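Local coordinates for protein inulin fructotransferase (Bacillus sp. snu-7, PDB 2INV) that cleaves inulin by intramolecular fructosyl transfer, releasing a difructose dianhydride, probably of the DFA III type, at residues 18-23 and 39-44; 115-120 and 159-164; 262-267 and 285-290; 327-332 and 361-366. All blocks are in the same frame, centred on the assembly; numbering follows the deposited sequence.

Contact 1 (18-23 and 39-44); sequences TTWRIK and NDIIAD
The indole of Trp-20 lies against one flank of the helix that carries 39-44, touching Asp-40, Ile-41 and Asp-44. With CG anti to the backbone N (chi1 175°), the ring swings out to reach all three. CG1 of Ile-41 sits over one face, 3.6 Å from the centroid of the Trp-20 five-membered ring and almost on its normal, a clear CH-pi contact. At the ring's edge NE1 of Trp-20 donates to OD2 of Asp-40 over 3.0 Å; the oxygen lies close to the ring plane and receives the N-H on its anti lone pair, though the bond is bent to 143°. Farther round, CH2 of Trp-20 reaches CG of Asp-44 at 3.5 Å; that carboxylate is tied in turn to Tyr-15 and Arg-48. Helix 30-48 lies near the N-terminal end of the right-handed parallel beta-helix, between strands 14-16 and 58-62 in the chain, and the loop 18-23 folds back along it through these side chains. Asp-40 OD2 has a second task: a water 2.7 Å from it donates to it and accepts from the backbone N of Lys-23, so loop backbone and indole are held by one oxygen. Alongside the same carboxylate runs Ile-22, its CG1 3.9 Å from CB of Asp-40, while the isoleucine also packs on Ala-36 and Val-37.

Contact 2 (115-120 and 159-164); sequences VLTSPS and NGKTGI
Thr-117 and Lys-161 bring the two backbones nearest each other, CA to CA 6.6 Å, too far for direct pairing, and the gap is crossed by side chains and a water. Lys-161 does most of the work. Beyond CG its chain is fully extended, and it runs past Val-115 in the opposite sense until NZ of Lys-161 donates to O of Val-115 at 2.8 Å, in the carbonyl plane. The ammonium also donates to the carbonyl of Gly-147, so two backbone oxygens share it. Lower down, CG of Lys-161 passes 3.6 Å from OG1 of Thr-117, a hydroxyl hydrogen-bonded to the carbonyl of Pro-122, and CB of Lys-161 lies 4.1 Å from CG1 of Val-115. Near the tip, a methyl of Leu-116, CD2, comes within 4.1 Å of NZ of Lys-161. A water donates to O of Thr-117 at 2.8 Å and, weakly, to O of Gly-160. The start of the lysine is fixed from its own side, where OD1 of Asn-159 accepts from N of Lys-161 at 2.9 Å. That bond closes an Asx turn, leading the chain into strand 162-166 at a corner of the right-handed parallel beta-helix, beside the loop that leaves strand 111-115.

Contact 3 (262-267 and 285-290); sequences CNRCSV and GCKENL
Ser-266 and Leu-290 pair as parallel strands, and here the contact is tight: N of Val-267 donates to O of Leu-290 at 2.7 Å, and Leu-290 N to the carbonyl of Cys-265. Next to them the Asn-289 side chain turns back to the neighbouring turn of the beta-helix. Its CG stands beside its own backbone N (chi1 -56°), which brings OD1 of Asn-289 to 2.6 Å from N of Cys-265, a nearly straight bond at 163°; its ND2 gives a weak bond to the carbonyl of Cys-262. Toward solvent the fit is looser and water enters. OD1 of Asn-263 takes the backbone N of Lys-287 at 2.9 Å, in the carbonyl plane, and a water links that same oxygen to Gly-285 O and Lys-287 NZ. At the watered border with the third subunit, Arg-264 and Glu-288 run alongside each other and close a salt bridge. NE of Arg-264 reaches OE1 of Glu-288 at 3.0 Å, the oxygen near the guanidinium plane but met from above its own carboxylate plane; a second water joins Arg-264 NH2, weakly, to Glu-288 OE2. With Arg-264 cut back to an alanine, Glu-288, and Glu-240 that binds NH1, would each probably lose a charged mate. Arg-297 of the third subunit comes close to Arg-264, so these two acids probably offset the positive charge gathered at the subunit boundary.

Contact 4 (327-332 and 361-366); sequences NLISDN and NVVALN
Asn-366 reaches from its own strand into the coil before it. Its CB lies 4.0 Å from O of Asn-332; a chi1 of -71° sets CG opposite its own carbonyl carbon and lays the amide over the neighbouring strand, CG 3.8 Å from O of Ile-329. ND2 of Asn-366 donates to O of Ile-329 at 3.0 Å, nearly straight at 172°, from above that carbonyl's plane, while the backbone N of Ala-364 reaches the same oxygen from the opposite face. OD1 of Asn-366 accepts from ND2 of Asn-332 at 3.1 Å, in its carbonyl plane, with the two amide planes only 21° apart. A leucine in place of Asn-366 would probably leave the Asn-332 amide without this acceptor and Ile-329 O with one donor fewer. At the other end OD1 of Asn-361 accepts from N of Asn-327 at 2.9 Å and also from its ND2, with amide planes nearly parallel. Beyond the pairs, Asn-327 OD1 accepts from Asn-289 N, Asn-332 OD1 from Asn-294 N, and Asn-361 ND2 donates to Gly-324 O. Between them the strands run parallel, their axes 4.9 Å apart. On one face CD1 of Leu-328 meets CG1 of Val-362 at 3.6 Å; on the other Ile-329 packs loosely on Val-363. At the corner, Asp-331 bonds to Ser-330 and Thr-292 of the second subunit, and Ser-330 to Asp-331 of the third, so this edge joins the trimer. Asparagines stacked from coil to coil at the turns, flanking aliphatic residues in register, are a hallmark of parallel beta-helices of the pectate lyase-like class.

In the fold
The four contacts follow one another along the chain, each closing before the next opens, and march along the beta-helix. Centre to centre, contact 1, on helix 30-48 near the N-terminal end, lies about 54 Å from contact 4, across the chain's centre. The centre of contact 2 is about 22 Å from that of contact 1, without touching, and about 33 Å from that of contact 3. Contacts 3 and 4 adjoin, centres about 13 Å apart: strands 285-299 and 328-337 are neighbours, and Asn-289 N probably bonds to Asn-327 OD1, continuing the asparagine stack. Both touch the third subunit, and contact 4 also the second, so the later coils help build the trimer; contact 1 touches the second subunit at Thr-18, contact 2 no other chain.

Contact 1 (18-23 and 39-44)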
loop_
_atom_site.group_PDB
_atom_site.type_symbol
_atom_site.label_atom_id
_atom_site.label_comp_id
_atom_site.label_asym_id
_atom_site.label_seq_id
_atom_site.Cartn_x
_atom_site.Cartn_y
_atom_site.Cartn_z
ATOM N N THR A 18 -6.565 20.857 -23.200
ATOM C CA THR A 18 -6.005 21.941 -24.011
ATOM C C THR A 18 -6.433 22.025 -25.490
ATOM O O THR A 18 -6.308 23.090 -26.094
ATOM C CB THR A 18 -4.450 21.928 -23.975
ATOM O OG1 THR A 18 -3.956 20.812 -24.726
ATOM C CG2 THR A 18 -3.951 21.820 -22.538
ATOM N N THR A 19 -6.939 20.937 -26.073
ATOM C CA THR A 19 -7.338 20.953 -27.487
ATOM C C THR A 19 -8.823 21.173 -27.722
ATOM O O THR A 19 -9.251 21.444 -28.843
ATOM C CB THR A 19 -7.039 19.618 -28.182
ATOM O OG1 THR A 19 -7.688 18.557 -27.468
ATOM C CG2 THR A 19 -5.553 19.357 -28.246
ATOM N N TRP A 20 -9.606 21.049 -26.663
ATOM C CA TRP A 20 -11.042 21.154 -26.779
ATOM C C TRP A 20 -11.649 22.552 -26.690
ATOM O O TRP A 20 -11.643 23.180 -25.627
ATOM C CB TRP A 20 -11.648 20.212 -25.743
ATOM C CG TRP A 20 -13.101 20.296 -25.665
ATOM C CD1 TRP A 20 -13.826 21.185 -24.939
ATOM C CD2 TRP A 20 -14.037 19.474 -26.356
ATOM N NE1 TRP A 20 -15.163 20.972 -25.132
ATOM C CE2 TRP A 20 -15.323 19.926 -26.001
ATOM C CE3 TRP A 20 -13.912 18.401 -27.250
ATOM C CZ2 TRP A 20 -16.487 19.339 -26.497
ATOM C CZ3 TRP A 20 -15.069 17.814 -27.750
ATOM C CH2 TRP A 20 -16.342 18.288 -27.371
ATOM N N ARG A 21 -12.201 23.021 -27.807
ATOM C CA ARG A 21 -12.800 24.352 -27.850
ATOM C C ARG A 21 -14.275 24.337 -27.480
ATOM O O ARG A 21 -15.010 23.393 -27.809
ATOM C CB ARG A 21 -12.639 24.969 -29.242
ATOM C CG ARG A 21 -13.390 24.263 -30.367
ATOM C CD ARG A 21 -13.290 25.035 -31.678
ATOM N NE ARG A 21 -13.966 24.342 -32.770
ATOM C CZ ARG A 21 -13.996 24.783 -34.026
ATOM N NH1 ARG A 21 -13.382 25.919 -34.355
ATOM N NH2 ARG A 21 -14.636 24.088 -34.960
ATOM N N ILE A 22 -14.699 25.385 -26.781
ATOM C CA ILE A 22 -16.089 25.525 -26.387
ATOM C C ILE A 22 -16.703 26.341 -27.514
ATOM O O ILE A 22 -16.443 27.537 -27.661
ATOM C CB ILE A 22 -16.194 26.247 -25.043
ATOM C CG1 ILE A 22 -15.462 25.416 -23.990
ATOM C CG2 ILE A 22 -17.655 26.438 -24.655
ATOM C CD1 ILE A 22 -15.322 26.074 -22.642
ATOM N N LYS A 23 -17.494 25.651 -28.322
ATOM C CA LYS A 23 -18.128 26.219 -29.492
ATOM C C LYS A 23 -18.731 27.614 -29.326
ATOM O O LYS A 23 -18.444 28.510 -30.124
ATOM C CB LYS A 23 -19.186 25.255 -30.010
ATOM C CG LYS A 23 -18.600 24.150 -30.865
ATOM C CD LYS A 23 -19.665 23.166 -31.301
ATOM C CE LYS A 23 -19.122 22.125 -32.254
ATOM N NZ LYS A 23 -18.977 22.647 -33.636
ATOM N N ASN A 39 -16.738 21.309 -17.964
ATOM C CA ASN A 39 -18.191 21.215 -17.973
ATOM C C ASN A 39 -18.693 21.029 -19.408
ATOM O O ASN A 39 -19.647 20.283 -19.635
ATOM C CB ASN A 39 -18.836 22.447 -17.334
ATOM C CG ASN A 39 -18.852 22.375 -15.812
ATOM O OD1 ASN A 39 -19.041 21.305 -15.231
ATOM N ND2 ASN A 39 -18.664 23.521 -15.159
ATOM N N ASP A 40 -18.046 21.675 -20.380
ATOM C CA ASP A 40 -18.481 21.511 -21.765
ATOM C C ASP A 40 -18.128 20.112 -22.251
ATOM O O ASP A 40 -18.852 19.547 -23.071
ATOM C CB ASP A 40 -17.849 22.552 -22.695
ATOM C CG ASP A 40 -18.514 22.587 -24.067
ATOM O OD1 ASP A 40 -19.716 22.920 -24.145
ATOM O OD2 ASP A 40 -17.838 22.282 -25.070
ATOM N N ILE A 41 -17.024 19.549 -21.759
ATOM C CA ILE A 41 -16.665 18.197 -22.175
ATOM C C ILE A 41 -17.694 17.212 -21.628
ATOM O O ILE A 41 -18.187 16.363 -22.356
ATOM C CB ILE A 41 -15.259 17.780 -21.684
ATOM C CG1 ILE A 41 -14.185 18.520 -22.486
ATOM C CG2 ILE A 41 -15.084 16.278 -21.853
ATOM C CD1 ILE A 41 -12.798 18.430 -21.886
ATOM N N ILE A 42 -18.021 17.331 -20.346
ATOM C CA ILE A 42 -19.007 16.436 -19.745
ATOM C C ILE A 42 -20.327 16.581 -20.489
ATOM O O ILE A 42 -21.074 15.612 -20.635
ATOM C CB ILE A 42 -19.252 16.749 -18.253
ATOM C CG1 ILE A 42 -17.984 16.469 -17.448
ATOM C CG2 ILE A 42 -20.399 15.881 -17.722
ATOM C CD1 ILE A 42 -18.059 16.912 -16.000
ATOM N N ALA A 43 -20.610 17.791 -20.966
ATOM C CA ALA A 43 -21.837 18.037 -21.703
ATOM C C ALA A 43 -21.788 17.275 -23.025
ATOM O O ALA A 43 -22.814 16.814 -23.511
ATOM C CB ALA A 43 -22.013 19.533 -21.951
ATOM N N ASP A 44 -20.598 17.131 -23.600
ATOM C CA ASP A 44 -20.466 16.409 -24.862
ATOM C C ASP A 44 -20.584 14.908 -24.635
ATOM O O ASP A 44 -21.061 14.180 -25.504
ATOM C CB ASP A 44 -19.125 16.699 -25.536
ATOM C CG ASP A 44 -18.986 15.986 -26.877
ATOM O OD1 ASP A 44 -19.670 16.386 -27.847
ATOM O OD2 ASP A 44 -18.204 15.014 -26.954
HETATM O O HOH W 1 -18.579 23.142 -27.555
#

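Contact 2 (115-120 and 159-164)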
loop_
_atom_site.group_PDB
_atom_site.type_symbol
_atom_site.label_atom_id
_atom_site.label_comp_id
_atom_site.label_asym_id
_atom_site.label_seq_id
_atom_site.Cartn_x
_atom_site.Cartn_y
_atom_site.Cartn_z
ATOM N N VAL A 115 -7.646 26.719 -8.083
ATOM C CA VAL A 115 -9.034 26.822 -7.697
ATOM C C VAL A 115 -9.341 28.261 -7.305
ATOM O O VAL A 115 -8.887 28.748 -6.267
ATOM C CB VAL A 115 -9.298 25.873 -6.517
ATOM C CG1 VAL A 115 -10.749 25.941 -6.088
ATOM C CG2 VAL A 115 -8.924 24.454 -6.919
ATOM N N LEU A 116 -10.108 28.940 -8.151
ATOM C CA LEU A 116 -10.483 30.327 -7.911
ATOM C C LEU A 116 -12.007 30.398 -7.892
ATOM O O LEU A 116 -12.614 31.267 -8.524
ATOM C CB LEU A 116 -9.931 31.211 -9.034
ATOM C CG LEU A 116 -8.434 31.021 -9.274
ATOM C CD1 LEU A 116 -8.028 31.712 -10.565
ATOM C CD2 LEU A 116 -7.661 31.577 -8.091
ATOM N N THR A 117 -12.614 29.474 -7.160
ATOM C CA THR A 117 -14.055 29.396 -7.069
ATOM C C THR A 117 -14.736 30.498 -6.284
ATOM O O THR A 117 -14.179 31.076 -5.358
ATOM C CB THR A 117 -14.482 28.038 -6.493
ATOM O OG1 THR A 117 -13.742 27.772 -5.297
ATOM C CG2 THR A 117 -14.237 26.929 -7.500
ATOM N N SER A 118 -15.976 30.761 -6.676
ATOM C CA SER A 118 -16.811 31.782 -6.053
ATOM C C SER A 118 -17.556 31.168 -4.868
ATOM O O SER A 118 -17.813 29.962 -4.835
ATOM C CB SER A 118 -17.837 32.306 -7.064
ATOM O OG SER A 118 -17.185 32.879 -8.197
ATOM N N PRO A 119 -17.888 31.988 -3.864
ATOM C CA PRO A 119 -18.610 31.517 -2.677
ATOM C C PRO A 119 -19.804 30.590 -2.974
ATOM O O PRO A 119 -19.980 29.565 -2.304
ATOM C CB PRO A 119 -19.045 32.812 -2.023
ATOM C CG PRO A 119 -17.848 33.678 -2.244
ATOM C CD PRO A 119 -17.445 33.386 -3.691
ATOM N N SER A 120 -20.599 30.944 -3.986
ATOM C CA SER A 120 -21.783 30.174 -4.362
ATOM C C SER A 120 -21.524 28.784 -4.952
ATOM O O SER A 120 -22.462 27.993 -5.130
ATOM C CB SER A 120 -22.634 30.995 -5.332
ATOM O OG SER A 120 -21.856 31.511 -6.390
ATOM N N ASN A 159 -10.156 29.727 3.393
ATOM C CA ASN A 159 -10.296 30.407 2.120
ATOM C C ASN A 159 -11.571 29.988 1.409
ATOM O O ASN A 159 -11.804 30.358 0.265
ATOM C CB ASN A 159 -9.066 30.175 1.228
ATOM C CG ASN A 159 -8.890 28.726 0.825
ATOM O OD1 ASN A 159 -9.828 27.927 0.881
ATOM N ND2 ASN A 159 -7.679 28.381 0.401
ATOM N N GLY A 160 -12.392 29.218 2.116
ATOM C CA GLY A 160 -13.669 28.772 1.590
ATOM C C GLY A 160 -13.670 27.937 0.323
ATOM O O GLY A 160 -14.734 27.759 -0.284
ATOM N N LYS A 161 -12.516 27.421 -0.090
ATOM C CA LYS A 161 -12.478 26.621 -1.311
ATOM C C LYS A 161 -12.391 25.126 -1.007
ATOM O O LYS A 161 -11.846 24.716 0.017
ATOM C CB LYS A 161 -11.270 27.007 -2.155
ATOM C CG LYS A 161 -11.299 28.436 -2.672
ATOM C CD LYS A 161 -9.903 28.886 -3.040
ATOM C CE LYS A 161 -9.894 30.316 -3.560
ATOM N NZ LYS A 161 -8.598 30.645 -4.210
ATOM N N THR A 162 -12.944 24.308 -1.892
ATOM C CA THR A 162 -12.865 22.862 -1.728
ATOM C C THR A 162 -12.368 22.279 -3.048
ATOM O O THR A 162 -12.730 22.767 -4.122
ATOM C CB THR A 162 -14.217 22.221 -1.368
ATOM O OG1 THR A 162 -14.661 22.713 -0.097
ATOM C CG2 THR A 162 -14.053 20.699 -1.267
ATOM N N GLY A 163 -11.534 21.247 -2.958
ATOM C CA GLY A 163 -10.968 20.636 -4.147
ATOM C C GLY A 163 -11.881 19.658 -4.863
ATOM O O GLY A 163 -12.280 19.886 -6.009
ATOM N N ILE A 164 -12.181 18.546 -4.202
ATOM C CA ILE A 164 -13.050 17.526 -4.776
ATOM C C ILE A 164 -14.072 17.130 -3.728
ATOM O O ILE A 164 -13.711 16.751 -2.610
ATOM C CB ILE A 164 -12.257 16.267 -5.173
ATOM C CG1 ILE A 164 -11.318 16.590 -6.332
ATOM C CG2 ILE A 164 -13.214 15.139 -5.562
ATOM C CD1 ILE A 164 -10.372 15.454 -6.698
HETATM O O HOH W 2 -14.654 29.760 -2.929
#

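Contact 3 (262-267 and 285-290)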
loop_
_atom_site.group_PDB
_atom_site.type_symbol
_atom_site.label_atom_id
_atom_site.label_comp_id
_atom_site.label_asym_id
_atom_site.label_seq_id
_atom_site.Cartn_x
_atom_site.Cartn_y
_atom_site.Cartn_z
ATOM N N CYS A 262 -17.903 5.307 14.267
ATOM C CA CYS A 262 -17.562 4.297 13.277
ATOM C C CYS A 262 -17.457 2.979 14.033
ATOM O O CYS A 262 -17.115 2.969 15.219
ATOM C CB CYS A 262 -16.233 4.630 12.594
ATOM S SG CYS A 262 -16.186 6.270 11.845
ATOM N N ASN A 263 -17.752 1.870 13.362
ATOM C CA ASN A 263 -17.678 0.574 14.027
ATOM C C ASN A 263 -16.864 -0.414 13.206
ATOM O O ASN A 263 -16.880 -0.384 11.979
ATOM C CB ASN A 263 -19.081 -0.000 14.249
ATOM C CG ASN A 263 -19.951 0.901 15.095
ATOM O OD1 ASN A 263 -19.554 1.339 16.177
ATOM N ND2 ASN A 263 -21.150 1.185 14.607
ATOM N N ARG A 264 -16.157 -1.297 13.900
ATOM C CA ARG A 264 -15.342 -2.314 13.256
ATOM C C ARG A 264 -14.379 -1.791 12.197
ATOM O O ARG A 264 -14.247 -2.391 11.127
ATOM C CB ARG A 264 -16.228 -3.369 12.602
ATOM C CG ARG A 264 -17.120 -4.114 13.546
ATOM C CD ARG A 264 -18.569 -3.825 13.229
ATOM N NE ARG A 264 -19.388 -4.007 14.418
ATOM C CZ ARG A 264 -20.593 -3.485 14.595
ATOM N NH1 ARG A 264 -21.139 -2.741 13.653
ATOM N NH2 ARG A 264 -21.239 -3.689 15.733
ATOM N N CYS A 265 -13.710 -0.680 12.472
ATOM C CA CYS A 265 -12.762 -0.151 11.501
ATOM C C CYS A 265 -11.374 -0.511 11.993
ATOM O O CYS A 265 -11.233 -1.043 13.106
ATOM C CB CYS A 265 -12.901 1.369 11.369
ATOM S SG CYS A 265 -14.517 1.907 10.770
ATOM N N SER A 266 -10.355 -0.227 11.186
ATOM C CA SER A 266 -8.998 -0.557 11.595
ATOM C C SER A 266 -7.983 0.500 11.199
ATOM O O SER A 266 -7.923 0.920 10.036
ATOM C CB SER A 266 -8.587 -1.910 11.003
ATOM O OG SER A 266 -7.229 -2.189 11.274
ATOM N N VAL A 267 -7.187 0.924 12.177
ATOM C CA VAL A 267 -6.148 1.914 11.945
ATOM C C VAL A 267 -4.845 1.235 12.353
ATOM O O VAL A 267 -4.496 1.176 13.538
ATOM C CB VAL A 267 -6.410 3.174 12.782
ATOM C CG1 VAL A 267 -5.296 4.183 12.588
ATOM C CG2 VAL A 267 -7.745 3.786 12.364
ATOM N N GLY A 285 -19.318 7.200 20.649
ATOM C CA GLY A 285 -19.510 5.767 20.602
ATOM C C GLY A 285 -18.985 4.975 19.420
ATOM O O GLY A 285 -19.770 4.500 18.600
ATOM N N CYS A 286 -17.671 4.808 19.327
ATOM C CA CYS A 286 -17.109 4.003 18.250
ATOM C C CYS A 286 -16.965 2.627 18.878
ATOM O O CYS A 286 -16.442 2.501 19.989
ATOM C CB CYS A 286 -15.743 4.541 17.810
ATOM S SG CYS A 286 -15.817 6.115 16.928
ATOM N N LYS A 287 -17.425 1.595 18.177
ATOM C CA LYS A 287 -17.361 0.242 18.723
ATOM C C LYS A 287 -16.509 -0.734 17.920
ATOM O O LYS A 287 -16.471 -0.691 16.690
ATOM C CB LYS A 287 -18.774 -0.357 18.832
ATOM C CG LYS A 287 -19.749 0.408 19.717
ATOM C CD LYS A 287 -21.060 -0.374 19.889
ATOM C CE LYS A 287 -21.787 -0.609 18.588
ATOM N NZ LYS A 287 -22.313 0.639 17.966
ATOM N N GLU A 288 -15.829 -1.615 18.643
ATOM C CA GLU A 288 -15.028 -2.681 18.052
ATOM C C GLU A 288 -13.977 -2.327 16.995
ATOM O O GLU A 288 -13.863 -3.000 15.972
ATOM C CB GLU A 288 -16.000 -3.737 17.507
ATOM C CG GLU A 288 -16.940 -4.251 18.592
ATOM C CD GLU A 288 -18.312 -4.673 18.082
ATOM O OE1 GLU A 288 -18.398 -5.204 16.957
ATOM O OE2 GLU A 288 -19.305 -4.477 18.816
ATOM N N ASN A 289 -13.192 -1.288 17.255
ATOM C CA ASN A 289 -12.166 -0.869 16.311
ATOM C C ASN A 289 -10.770 -1.284 16.748
ATOM O O ASN A 289 -10.472 -1.383 17.944
ATOM C CB ASN A 289 -12.223 0.645 16.119
ATOM C CG ASN A 289 -13.593 1.112 15.682
ATOM O OD1 ASN A 289 -13.975 0.960 14.522
ATOM N ND2 ASN A 289 -14.354 1.666 16.619
ATOM N N LEU A 290 -9.927 -1.534 15.752
ATOM C CA LEU A 290 -8.555 -1.949 15.977
ATOM C C LEU A 290 -7.571 -0.831 15.657
ATOM O O LEU A 290 -7.503 -0.353 14.519
ATOM C CB LEU A 290 -8.259 -3.176 15.119
ATOM C CG LEU A 290 -6.852 -3.773 15.130
ATOM C CD1 LEU A 290 -6.511 -4.303 16.511
ATOM C CD2 LEU A 290 -6.781 -4.886 14.094
HETATM O O HOH W 3 -21.387 3.275 16.933
HETATM O O HOH W 4 -21.848 -5.254 18.244
#

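Contact 4 (327-332 and 361-366)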
loop_
_atom_site.group_PDB
_atom_site.type_symbol
_atom_site.label_atom_id
_atom_site.label_comp_id
_atom_site.label_asym_id
_atom_site.label_seq_id
_atom_site.Cartn_x
_atom_site.Cartn_y
_atom_site.Cartn_z
ATOM N N ASN A 327 -12.920 -1.615 21.822
ATOM C CA ASN A 327 -11.841 -1.219 20.925
ATOM C C ASN A 327 -10.525 -1.798 21.448
ATOM O O ASN A 327 -10.343 -1.937 22.664
ATOM C CB ASN A 327 -11.764 0.308 20.844
ATOM C CG ASN A 327 -13.034 0.924 20.284
ATOM O OD1 ASN A 327 -13.361 0.747 19.110
ATOM N ND2 ASN A 327 -13.755 1.654 21.125
ATOM N N LEU A 328 -9.618 -2.143 20.534
ATOM C CA LEU A 328 -8.328 -2.704 20.917
ATOM C C LEU A 328 -7.167 -1.811 20.488
ATOM O O LEU A 328 -6.772 -1.802 19.315
ATOM C CB LEU A 328 -8.132 -4.097 20.302
ATOM C CG LEU A 328 -6.741 -4.724 20.508
ATOM C CD1 LEU A 328 -6.496 -4.966 21.992
ATOM C CD2 LEU A 328 -6.646 -6.029 19.740
ATOM N N ILE A 329 -6.623 -1.070 21.450
ATOM C CA ILE A 329 -5.498 -0.185 21.197
ATOM C C ILE A 329 -4.256 -0.928 21.676
ATOM O O ILE A 329 -3.995 -0.998 22.884
ATOM C CB ILE A 329 -5.648 1.141 21.976
ATOM C CG1 ILE A 329 -7.006 1.773 21.666
ATOM C CG2 ILE A 329 -4.528 2.098 21.611
ATOM C CD1 ILE A 329 -8.127 1.315 22.581
ATOM N N SER A 330 -3.487 -1.476 20.738
ATOM C CA SER A 330 -2.308 -2.239 21.114
ATOM C C SER A 330 -1.136 -2.113 20.157
ATOM O O SER A 330 -1.253 -1.548 19.069
ATOM C CB SER A 330 -2.691 -3.715 21.231
ATOM O OG SER A 330 -3.240 -4.173 20.002
ATOM N N ASP A 331 -0.007 -2.664 20.587
ATOM C CA ASP A 331 1.211 -2.665 19.800
ATOM C C ASP A 331 1.507 -1.316 19.145
ATOM O O ASP A 331 1.861 -1.254 17.969
ATOM C CB ASP A 331 1.114 -3.759 18.739
ATOM C CG ASP A 331 2.427 -4.021 18.058
ATOM O OD1 ASP A 331 3.460 -4.048 18.757
ATOM O OD2 ASP A 331 2.430 -4.223 16.827
ATOM N N ASN A 332 1.356 -0.242 19.920
ATOM C CA ASN A 332 1.612 1.122 19.443
ATOM C C ASN A 332 2.816 1.702 20.190
ATOM O O ASN A 332 3.062 1.334 21.341
ATOM C CB ASN A 332 0.398 2.022 19.709
ATOM C CG ASN A 332 -0.836 1.599 18.931
ATOM O OD1 ASN A 332 -0.820 1.540 17.700
ATOM N ND2 ASN A 332 -1.919 1.309 19.650
ATOM N N ASN A 361 -13.020 -1.931 26.695
ATOM C CA ASN A 361 -11.873 -1.545 25.900
ATOM C C ASN A 361 -10.633 -2.247 26.411
ATOM O O ASN A 361 -10.477 -2.461 27.616
ATOM C CB ASN A 361 -11.730 -0.032 25.874
ATOM C CG ASN A 361 -12.835 0.621 25.074
ATOM O OD1 ASN A 361 -12.866 0.531 23.842
ATOM N ND2 ASN A 361 -13.755 1.279 25.769
ATOM N N VAL A 362 -9.777 -2.642 25.474
ATOM C CA VAL A 362 -8.558 -3.361 25.805
ATOM C C VAL A 362 -7.328 -2.597 25.335
ATOM O O VAL A 362 -7.222 -2.226 24.162
ATOM C CB VAL A 362 -8.581 -4.753 25.157
ATOM C CG1 VAL A 362 -7.293 -5.499 25.449
ATOM C CG2 VAL A 362 -9.779 -5.540 25.678
ATOM N N VAL A 363 -6.408 -2.356 26.262
ATOM C CA VAL A 363 -5.185 -1.634 25.961
ATOM C C VAL A 363 -3.986 -2.495 26.347
ATOM O O VAL A 363 -3.678 -2.653 27.529
ATOM C CB VAL A 363 -5.165 -0.299 26.724
ATOM C CG1 VAL A 363 -3.863 0.430 26.477
ATOM C CG2 VAL A 363 -6.351 0.559 26.289
ATOM N N ALA A 364 -3.320 -3.052 25.339
ATOM C CA ALA A 364 -2.170 -3.914 25.568
ATOM C C ALA A 364 -0.943 -3.606 24.714
ATOM O O ALA A 364 -1.053 -3.138 23.581
ATOM C CB ALA A 364 -2.580 -5.368 25.372
ATOM N N LEU A 365 0.224 -3.898 25.284
ATOM C CA LEU A 365 1.520 -3.689 24.642
ATOM C C LEU A 365 1.660 -2.356 23.914
ATOM O O LEU A 365 1.699 -2.300 22.681
ATOM C CB LEU A 365 1.828 -4.837 23.678
ATOM C CG LEU A 365 3.274 -4.872 23.178
ATOM C CD1 LEU A 365 4.224 -4.913 24.368
ATOM C CD2 LEU A 365 3.483 -6.082 22.287
ATOM N N ASN A 366 1.740 -1.287 24.698
ATOM C CA ASN A 366 1.903 0.068 24.188
ATOM C C ASN A 366 3.103 0.666 24.911
ATOM O O ASN A 366 3.069 0.870 26.131
ATOM C CB ASN A 366 0.646 0.895 24.476
ATOM C CG ASN A 366 -0.531 0.479 23.622
ATOM O OD1 ASN A 366 -0.583 0.777 22.423
ATOM N ND2 ASN A 366 -1.481 -0.226 24.228
#